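Local coordinates for protein thiazoline oxidase/subtilisin-like protease (Prochloron didemni, PDB 4H6X) that matures patellamide precursor peptides, its subtilisin-like protease domain probably cleaving them and joining their ends by transamidation, at residues Arg16-Ala21 / Arg327-Ile332; Phe126-Asn131 / Thr281-Leu286; Leu201-Thr206 / Leu224-Ala229. All coordinates share one frame; numbering follows the deposited sequence.

Contact 1: Arg16-Ala21 / Arg327-Ile332; sequences RIPGLA and RGFVNI
Ile332 lies along the turn at Pro18 and Gly19. Its CB is 3.6 Å from Pro18 O, and its CG2, anti to the backbone N, rests 3.6 Å from Gly19 O. The other branch stays extended (chi2 176°), which carries CD1 on to Ile17 CG2 at 3.8 Å, beside the backbone of Leu20. Beyond this patch Phe329 turns the edge of its ring to Arg16, CZ being 3.4 Å from Arg16 O, near the ring plane, while Pro18 CD also meets that edge. The neighbouring Val330 puts CG1 over one face of the ring, offset toward the rim, and meets Ile17 CG2.

No direct hydrogen bond joins the segments; a water does the work. It donates to Pro18 O (2.7 Å) and to Val330 O, and accepts from Ile332 N.

What presents these groups is a type II turn from Ile17 to Leu20, closed by Leu20 N to Ile17 O at 3.0 Å. Proline suits its second place, and glycine its third, where phi is 92° and a CB would clash with Ile332 CG2. Gly19 is also the N-cap of helix 20-26. Across the contact Asn331 caps helix 332-340, its OD1 accepting from Gly334 N and its ND2 reaching Thr310 O. Pro253 of strand 249-253 touches Arg16, Ile17 and Phe329, and Ile283 of helix 273-293 packs on Ile332.

The chemistry is thus apolar and shape-based: apolar side chains pack the lead-ins to two helices together, and one water satisfies two carbonyls and an N-H that do not bond each other directly.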
loop_
_atom_site.group_PDB
_atom_site.type_symbol
_atom_site.label_atom_id
_atom_site.label_comp_id
_atom_site.label_asym_id
_atom_site.label_seq_id
_atom_site.Cartn_x
_atom_site.Cartn_y
_atom_site.Cartn_z
ATOM N N ARG A 16 1.034 17.337 1.674
ATOM C CA ARG A 16 -0.285 16.799 1.986
ATOM C C ARG A 16 -0.293 16.020 3.302
ATOM O O ARG A 16 -1.356 15.741 3.845
ATOM C CB ARG A 16 -0.795 15.935 0.826
ATOM C CG ARG A 16 -1.132 16.744 -0.423
ATOM C CD ARG A 16 -1.352 15.865 -1.653
ATOM N NE ARG A 16 -2.566 15.046 -1.559
ATOM C CZ ARG A 16 -2.979 14.194 -2.500
ATOM N NH1 ARG A 16 -2.282 14.029 -3.620
ATOM N NH2 ARG A 16 -4.101 13.507 -2.315
ATOM N N ILE A 17 0.891 15.658 3.794
ATOM C CA ILE A 17 1.010 14.859 5.025
ATOM C C ILE A 17 1.953 15.523 6.026
ATOM O O ILE A 17 3.163 15.292 6.003
ATOM C CB ILE A 17 1.441 13.391 4.761
ATOM C CG1 ILE A 17 0.523 12.744 3.711
ATOM C CG2 ILE A 17 1.389 12.587 6.048
ATOM C CD1 ILE A 17 0.958 11.361 3.256
ATOM N N PRO A 18 1.391 16.347 6.928
ATOM C CA PRO A 18 2.187 16.958 7.991
ATOM C C PRO A 18 3.037 15.910 8.713
ATOM O O PRO A 18 2.534 14.845 9.058
ATOM C CB PRO A 18 1.112 17.537 8.929
ATOM C CG PRO A 18 -0.032 17.843 8.019
ATOM C CD PRO A 18 -0.040 16.683 7.053
ATOM N N GLY A 19 4.323 16.189 8.905
ATOM C CA GLY A 19 5.204 15.271 9.628
ATOM C C GLY A 19 5.936 14.261 8.754
ATOM O O GLY A 19 6.891 13.619 9.213
ATOM N N LEU A 20 5.510 14.116 7.496
ATOM C CA LEU A 20 6.125 13.114 6.612
ATOM C C LEU A 20 7.596 13.424 6.356
ATOM O O LEU A 20 8.458 12.545 6.505
ATOM C CB LEU A 20 5.358 12.960 5.285
ATOM C CG LEU A 20 5.969 11.968 4.279
ATOM C CD1 LEU A 20 5.980 10.542 4.827
ATOM C CD2 LEU A 20 5.262 12.028 2.929
ATOM N N ALA A 21 7.878 14.675 5.986
ATOM C CA ALA A 21 9.254 15.085 5.721
ATOM C C ALA A 21 10.141 14.833 6.950
ATOM O O ALA A 21 11.225 14.248 6.823
ATOM C CB ALA A 21 9.312 16.546 5.280
ATOM N N ARG A 327 -11.801 7.661 11.853
ATOM C CA ARG A 327 -11.226 8.185 13.095
ATOM C C ARG A 327 -10.572 9.562 12.888
ATOM O O ARG A 327 -10.253 10.262 13.862
ATOM C CB ARG A 327 -10.236 7.190 13.715
ATOM C CG ARG A 327 -9.941 7.425 15.184
ATOM C CD ARG A 327 -11.100 7.017 16.090
ATOM N NE ARG A 327 -11.087 5.589 16.375
ATOM C CZ ARG A 327 -10.385 5.013 17.349
ATOM N NH1 ARG A 327 -9.621 5.735 18.167
ATOM N NH2 ARG A 327 -10.454 3.698 17.508
ATOM N N GLY A 328 -10.383 9.945 11.625
ATOM C CA GLY A 328 -9.761 11.227 11.280
ATOM C C GLY A 328 -8.661 11.082 10.248
ATOM O O GLY A 328 -8.411 9.979 9.736
ATOM N N PHE A 329 -7.992 12.193 9.955
ATOM C CA PHE A 329 -6.886 12.219 8.997
ATOM C C PHE A 329 -5.572 11.883 9.697
ATOM O O PHE A 329 -5.350 12.301 10.836
ATOM C CB PHE A 329 -6.810 13.600 8.326
ATOM C CG PHE A 329 -5.759 13.702 7.254
ATOM C CD1 PHE A 329 -6.012 13.238 5.963
ATOM C CD2 PHE A 329 -4.519 14.254 7.532
ATOM C CE1 PHE A 329 -5.041 13.333 4.975
ATOM C CE2 PHE A 329 -3.541 14.348 6.545
ATOM C CZ PHE A 329 -3.806 13.887 5.267
ATOM N N VAL A 330 -4.700 11.140 9.008
ATOM C CA VAL A 330 -3.406 10.714 9.555
ATOM C C VAL A 330 -2.654 11.883 10.195
ATOM O O VAL A 330 -2.566 12.973 9.609
ATOM C CB VAL A 330 -2.534 9.994 8.486
ATOM C CG1 VAL A 330 -2.259 10.896 7.290
ATOM C CG2 VAL A 330 -1.229 9.469 9.076
ATOM N N ASN A 331 -2.112 11.637 11.386
ATOM C CA ASN A 331 -1.410 12.653 12.167
ATOM C C ASN A 331 -0.073 12.100 12.618
ATOM O O ASN A 331 0.091 11.690 13.768
ATOM C CB ASN A 331 -2.280 13.080 13.371
ATOM C CG ASN A 331 -1.635 14.158 14.241
ATOM O OD1 ASN A 331 -0.599 14.722 13.898
ATOM N ND2 ASN A 331 -2.248 14.428 15.396
ATOM N N ILE A 332 0.890 12.090 11.699
ATOM C CA ILE A 332 2.241 11.638 12.004
ATOM C C ILE A 332 2.840 12.318 13.256
ATOM O O ILE A 332 3.352 11.631 14.139
ATOM C CB ILE A 332 3.188 11.775 10.783
ATOM C CG1 ILE A 332 2.859 10.712 9.716
ATOM C CG2 ILE A 332 4.640 11.638 11.203
ATOM C CD1 ILE A 332 3.693 10.852 8.448
HETATM O O HOH W 1 0.294 13.353 9.162
#

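Contact 2: Phe126-Asn131 / Thr281-Leu286; sequences FGIAPN and TGISAL
Ile128 presses its CG2 against the face of the peptide joining Gly282 and Ile283, standing almost straight above Gly282 C at 3.4 Å and only 3.6 Å from Ile283 N. This is the tight part of the contact, and it depends on glycine: a CB on Gly282 would point at the loop and collide with Ile128 CB. The methyl gets there because CG2 is anti to the backbone N of Ile128, while CG1 turns off beside that N.

One helical turn further on, Leu286 straddles the carbonyl of Ile128. Its CD1 and its CD2 are each 3.5 Å from Ile128 O; CD1 goes on to Ile128 CG2 at 3.8 Å, and CD2 to Ala129 CB, also at 3.8 Å. Replacing Leu286 by an alanine would probably take away the packing partner of the Ile128 CG2 and Ala129 CB methyls and open a gap between loop and helix.

The packing is looser toward Ala285, whose CB is 4.4 Å from Ala129 CB, two small methyls that only just meet. From there the loop turns off, Pro130 pointing away from the helix and Asn131 reaching solvent. Backbone bonds to Thr116 and Ile117 tie the loop to the end of helix 101-118, and Leu20 and Leu23 of helix 20-26 pack on Ile128 and Leu286 respectively.

With no hydrogen bond across it, the contact relies on close apolar fit and burial: the buried residues Ile128 and Ala129 are seated on helix 273-293 where Gly282 leaves room.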
loop_
_atom_site.group_PDB
_atom_site.type_symbol
_atom_site.label_atom_id
_atom_site.label_comp_id
_atom_site.label_asym_id
_atom_site.label_seq_id
_atom_site.Cartn_x
_atom_site.Cartn_y
_atom_site.Cartn_z
ATOM N N PHE A 126 9.144 7.731 -5.952
ATOM C CA PHE A 126 9.789 7.689 -4.651
ATOM C C PHE A 126 8.721 7.258 -3.632
ATOM O O PHE A 126 7.782 7.996 -3.369
ATOM C CB PHE A 126 10.362 9.076 -4.338
ATOM C CG PHE A 126 10.852 9.262 -2.920
ATOM C CD1 PHE A 126 11.380 8.205 -2.187
ATOM C CD2 PHE A 126 10.814 10.535 -2.330
ATOM C CE1 PHE A 126 11.834 8.397 -0.890
ATOM C CE2 PHE A 126 11.278 10.734 -1.038
ATOM C CZ PHE A 126 11.782 9.661 -0.316
ATOM N N GLY A 127 8.858 6.047 -3.103
ATOM C CA GLY A 127 7.865 5.505 -2.176
ATOM C C GLY A 127 8.034 6.021 -0.753
ATOM O O GLY A 127 9.019 6.674 -0.439
ATOM N N ILE A 128 7.067 5.722 0.105
ATOM C CA ILE A 128 7.097 6.157 1.504
ATOM C C ILE A 128 8.232 5.482 2.269
ATOM O O ILE A 128 8.906 6.115 3.096
ATOM C CB ILE A 128 5.732 5.898 2.186
ATOM C CG1 ILE A 128 4.621 6.682 1.463
ATOM C CG2 ILE A 128 5.773 6.246 3.673
ATOM C CD1 ILE A 128 4.713 8.197 1.576
ATOM N N ALA A 129 8.477 4.211 1.969
ATOM C CA ALA A 129 9.424 3.430 2.757
ATOM C C ALA A 129 10.389 2.610 1.883
ATOM O O ALA A 129 10.389 1.360 1.933
ATOM C CB ALA A 129 8.671 2.546 3.749
ATOM N N PRO A 130 11.227 3.310 1.085
ATOM C CA PRO A 130 12.125 2.660 0.114
ATOM C C PRO A 130 13.136 1.667 0.710
ATOM O O PRO A 130 13.689 0.847 -0.030
ATOM C CB PRO A 130 12.870 3.844 -0.521
ATOM C CG PRO A 130 12.823 4.918 0.521
ATOM C CD PRO A 130 11.441 4.774 1.113
ATOM N N ASN A 131 13.377 1.728 2.019
ATOM C CA ASN A 131 14.398 0.861 2.625
ATOM C C ASN A 131 13.884 -0.371 3.364
ATOM O O ASN A 131 14.680 -1.172 3.850
ATOM C CB ASN A 131 15.347 1.664 3.535
ATOM C CG ASN A 131 16.398 2.439 2.754
ATOM O OD1 ASN A 131 17.016 3.371 3.279
ATOM N ND2 ASN A 131 16.615 2.056 1.501
ATOM N N THR A 281 0.338 1.994 4.880
ATOM C CA THR A 281 1.246 0.882 5.020
ATOM C C THR A 281 2.696 1.398 5.101
ATOM O O THR A 281 3.474 0.954 5.945
ATOM C CB THR A 281 1.056 -0.146 3.876
ATOM O OG1 THR A 281 -0.170 -0.867 4.086
ATOM C CG2 THR A 281 2.206 -1.132 3.829
ATOM N N GLY A 282 3.045 2.343 4.238
ATOM C CA GLY A 282 4.395 2.932 4.256
ATOM C C GLY A 282 4.679 3.677 5.559
ATOM O O GLY A 282 5.747 3.528 6.155
ATOM N N ILE A 283 3.718 4.481 5.997
ATOM C CA ILE A 283 3.873 5.257 7.238
ATOM C C ILE A 283 4.052 4.295 8.412
ATOM O O ILE A 283 4.983 4.439 9.211
ATOM C CB ILE A 283 2.697 6.251 7.449
ATOM C CG1 ILE A 283 2.752 7.340 6.354
ATOM C CG2 ILE A 283 2.746 6.862 8.851
ATOM C CD1 ILE A 283 1.637 8.356 6.391
ATOM N N SER A 284 3.173 3.296 8.478
ATOM C CA SER A 284 3.243 2.271 9.514
ATOM C C SER A 284 4.590 1.574 9.525
ATOM O O SER A 284 5.156 1.334 10.590
ATOM C CB SER A 284 2.107 1.253 9.346
ATOM O OG SER A 284 0.845 1.885 9.493
ATOM N N ALA A 285 5.115 1.254 8.347
ATOM C CA ALA A 285 6.441 0.624 8.254
ATOM C C ALA A 285 7.581 1.557 8.709
ATOM O O ALA A 285 8.540 1.119 9.356
ATOM C CB ALA A 285 6.699 0.144 6.836
ATOM N N LEU A 286 7.489 2.831 8.347
ATOM C CA LEU A 286 8.444 3.815 8.858
ATOM C C LEU A 286 8.423 3.879 10.403
ATOM O O LEU A 286 9.478 3.933 11.049
ATOM C CB LEU A 286 8.168 5.198 8.252
ATOM C CG LEU A 286 8.442 5.456 6.757
ATOM C CD1 LEU A 286 8.229 6.931 6.440
ATOM C CD2 LEU A 286 9.836 5.034 6.309
#

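Contact 3: Leu201-Thr206 / Leu224-Ala229; sequences LIVSPT and LAVGAA
The flat groups that meet between Ile202-Thr206 and Leu224-Val226 are peptide units, joined by N-H...O bonds, three donated at or near the carbonyl axis or plane and the last from above the plane. Leu224 N gives a nearly straight bond to Ile202 O (2.8 Å, 179° at the hydrogen), and Ser204 N returns one to Leu224 O at 3.0 Å. Val226 N then reaches Ser204 O at 2.9 Å, in the carbonyl plane. Ala225 CA lies beside the same oxygen. The last bond, Thr206 N to Val226 O, comes from 38° above the carbonyl plane. Pro205 costs the ladder nothing, because Ser204 and Thr206 supply the donors on this side.

Val203, Pro205, Leu224 and Val226 share one face of the sheet. Beta-branched valines suit extended strands: Val203 CG1 meets Val226 CG2 at 3.8 Å, with helix 273-293 against Val203 and Pro205. The opposite face carries the smaller Ser204 and Ala225; beyond them Thr206 CG2 lies 4.0 Å from Ala225 CB.

These are neighbouring strands in the parallel sheet of the subtilisin fold. Pro205 touches a probable Ser-His-Asp triad (Ser274, His109, Asp39), and in subtilisins the loop after this strand brings the oxyanion-hole asparagine.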
loop_
_atom_site.group_PDB
_atom_site.type_symbol
_atom_site.label_atom_id
_atom_site.label_comp_id
_atom_site.label_asym_id
_atom_site.label_seq_id
_atom_site.Cartn_x
_atom_site.Cartn_y
_atom_site.Cartn_z
ATOM N N LEU A 201 0.448 -6.359 11.599
ATOM C CA LEU A 201 -0.559 -5.378 11.181
ATOM C C LEU A 201 -1.139 -5.720 9.801
ATOM O O LEU A 201 -0.386 -5.953 8.855
ATOM C CB LEU A 201 0.075 -3.972 11.127
ATOM C CG LEU A 201 -0.814 -2.783 10.734
ATOM C CD1 LEU A 201 -1.948 -2.564 11.742
ATOM C CD2 LEU A 201 0.033 -1.522 10.586
ATOM N N ILE A 202 -2.468 -5.698 9.702
ATOM C CA ILE A 202 -3.195 -5.823 8.455
ATOM C C ILE A 202 -3.675 -4.440 8.034
ATOM O O ILE A 202 -4.318 -3.737 8.822
ATOM C CB ILE A 202 -4.438 -6.743 8.606
ATOM C CG1 ILE A 202 -4.033 -8.180 8.945
ATOM C CG2 ILE A 202 -5.317 -6.688 7.359
ATOM C CD1 ILE A 202 -3.456 -8.957 7.781
ATOM N N VAL A 203 -3.343 -4.050 6.800
ATOM C CA VAL A 203 -3.820 -2.781 6.223
ATOM C C VAL A 203 -4.676 -3.076 5.001
ATOM O O VAL A 203 -4.301 -3.874 4.121
ATOM C CB VAL A 203 -2.664 -1.804 5.850
ATOM C CG1 VAL A 203 -3.219 -0.459 5.381
ATOM C CG2 VAL A 203 -1.726 -1.571 7.033
ATOM N N SER A 204 -5.831 -2.431 4.957
ATOM C CA SER A 204 -6.790 -2.665 3.915
ATOM C C SER A 204 -7.553 -1.362 3.664
ATOM O O SER A 204 -7.765 -0.585 4.591
ATOM C CB SER A 204 -7.719 -3.808 4.344
ATOM O OG SER A 204 -8.876 -3.867 3.553
ATOM N N PRO A 205 -7.925 -1.097 2.398
ATOM C CA PRO A 205 -8.738 0.074 2.069
ATOM C C PRO A 205 -10.182 -0.159 2.462
ATOM O O PRO A 205 -10.605 -1.300 2.551
ATOM C CB PRO A 205 -8.626 0.159 0.543
ATOM C CG PRO A 205 -8.350 -1.237 0.093
ATOM C CD PRO A 205 -7.547 -1.868 1.193
ATOM N N THR A 206 -10.940 0.901 2.695
ATOM C CA THR A 206 -12.369 0.731 2.986
ATOM C C THR A 206 -13.211 0.351 1.758
ATOM O O THR A 206 -14.262 -0.264 1.903
ATOM C CB THR A 206 -12.979 1.970 3.661
ATOM O OG1 THR A 206 -12.707 3.126 2.862
ATOM C CG2 THR A 206 -12.410 2.148 5.068
ATOM N N LEU A 224 -6.035 -2.124 10.256
ATOM C CA LEU A 224 -6.111 -0.706 9.922
ATOM C C LEU A 224 -6.862 -0.537 8.618
ATOM O O LEU A 224 -6.365 -0.903 7.542
ATOM C CB LEU A 224 -4.702 -0.096 9.842
ATOM C CG LEU A 224 -4.571 1.429 9.703
ATOM C CD1 LEU A 224 -5.130 2.124 10.938
ATOM C CD2 LEU A 224 -3.116 1.825 9.501
ATOM N N ALA A 225 -8.077 -0.004 8.722
ATOM C CA ALA A 225 -8.867 0.363 7.561
ATOM C C ALA A 225 -8.478 1.777 7.089
ATOM O O ALA A 225 -8.266 2.676 7.906
ATOM C CB ALA A 225 -10.348 0.284 7.882
ATOM N N VAL A 226 -8.356 1.967 5.779
ATOM C CA VAL A 226 -7.906 3.261 5.263
ATOM C C VAL A 226 -8.895 3.839 4.260
ATOM O O VAL A 226 -9.273 3.179 3.295
ATOM C CB VAL A 226 -6.492 3.200 4.654
ATOM C CG1 VAL A 226 -6.043 4.597 4.233
ATOM C CG2 VAL A 226 -5.503 2.596 5.649
ATOM N N GLY A 227 -9.326 5.071 4.517
ATOM C CA GLY A 227 -10.176 5.814 3.590
ATOM C C GLY A 227 -9.316 6.796 2.810
ATOM O O GLY A 227 -8.166 7.054 3.180
ATOM N N ALA A 228 -9.885 7.345 1.738
ATOM C CA ALA A 228 -9.176 8.278 0.857
ATOM C C ALA A 228 -9.595 9.734 1.072
ATOM O O ALA A 228 -10.788 10.065 1.049
ATOM C CB ALA A 228 -9.380 7.883 -0.598
ATOM N N ALA A 229 -8.598 10.586 1.289
ATOM C CA ALA A 229 -8.779 12.034 1.356
ATOM C C ALA A 229 -8.496 12.670 -0.000
ATOM O O ALA A 229 -7.635 12.207 -0.757
ATOM C CB ALA A 229 -7.857 12.639 2.412
#

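Contact 1 comes first along the chain: residues 16-21, entering helix 20-26, are met by 327-332, which lead into helix 332-340, so it closes a loop of almost the whole modelled chain. Within that loop contact 2 joins the approach to strand 133-138 with helix 273-293. Contact 3 is the innermost, pairing two successive strands of the central sheet. The three therefore nest and none cross. Helix 273-293 links them in space: Ile283 packs with Val330 of contact 1, and Thr281 and Ser284 lie against Val203 and Leu201 of contact 3. Phe329 also touches Ala229, joining 327-332 to the sheet.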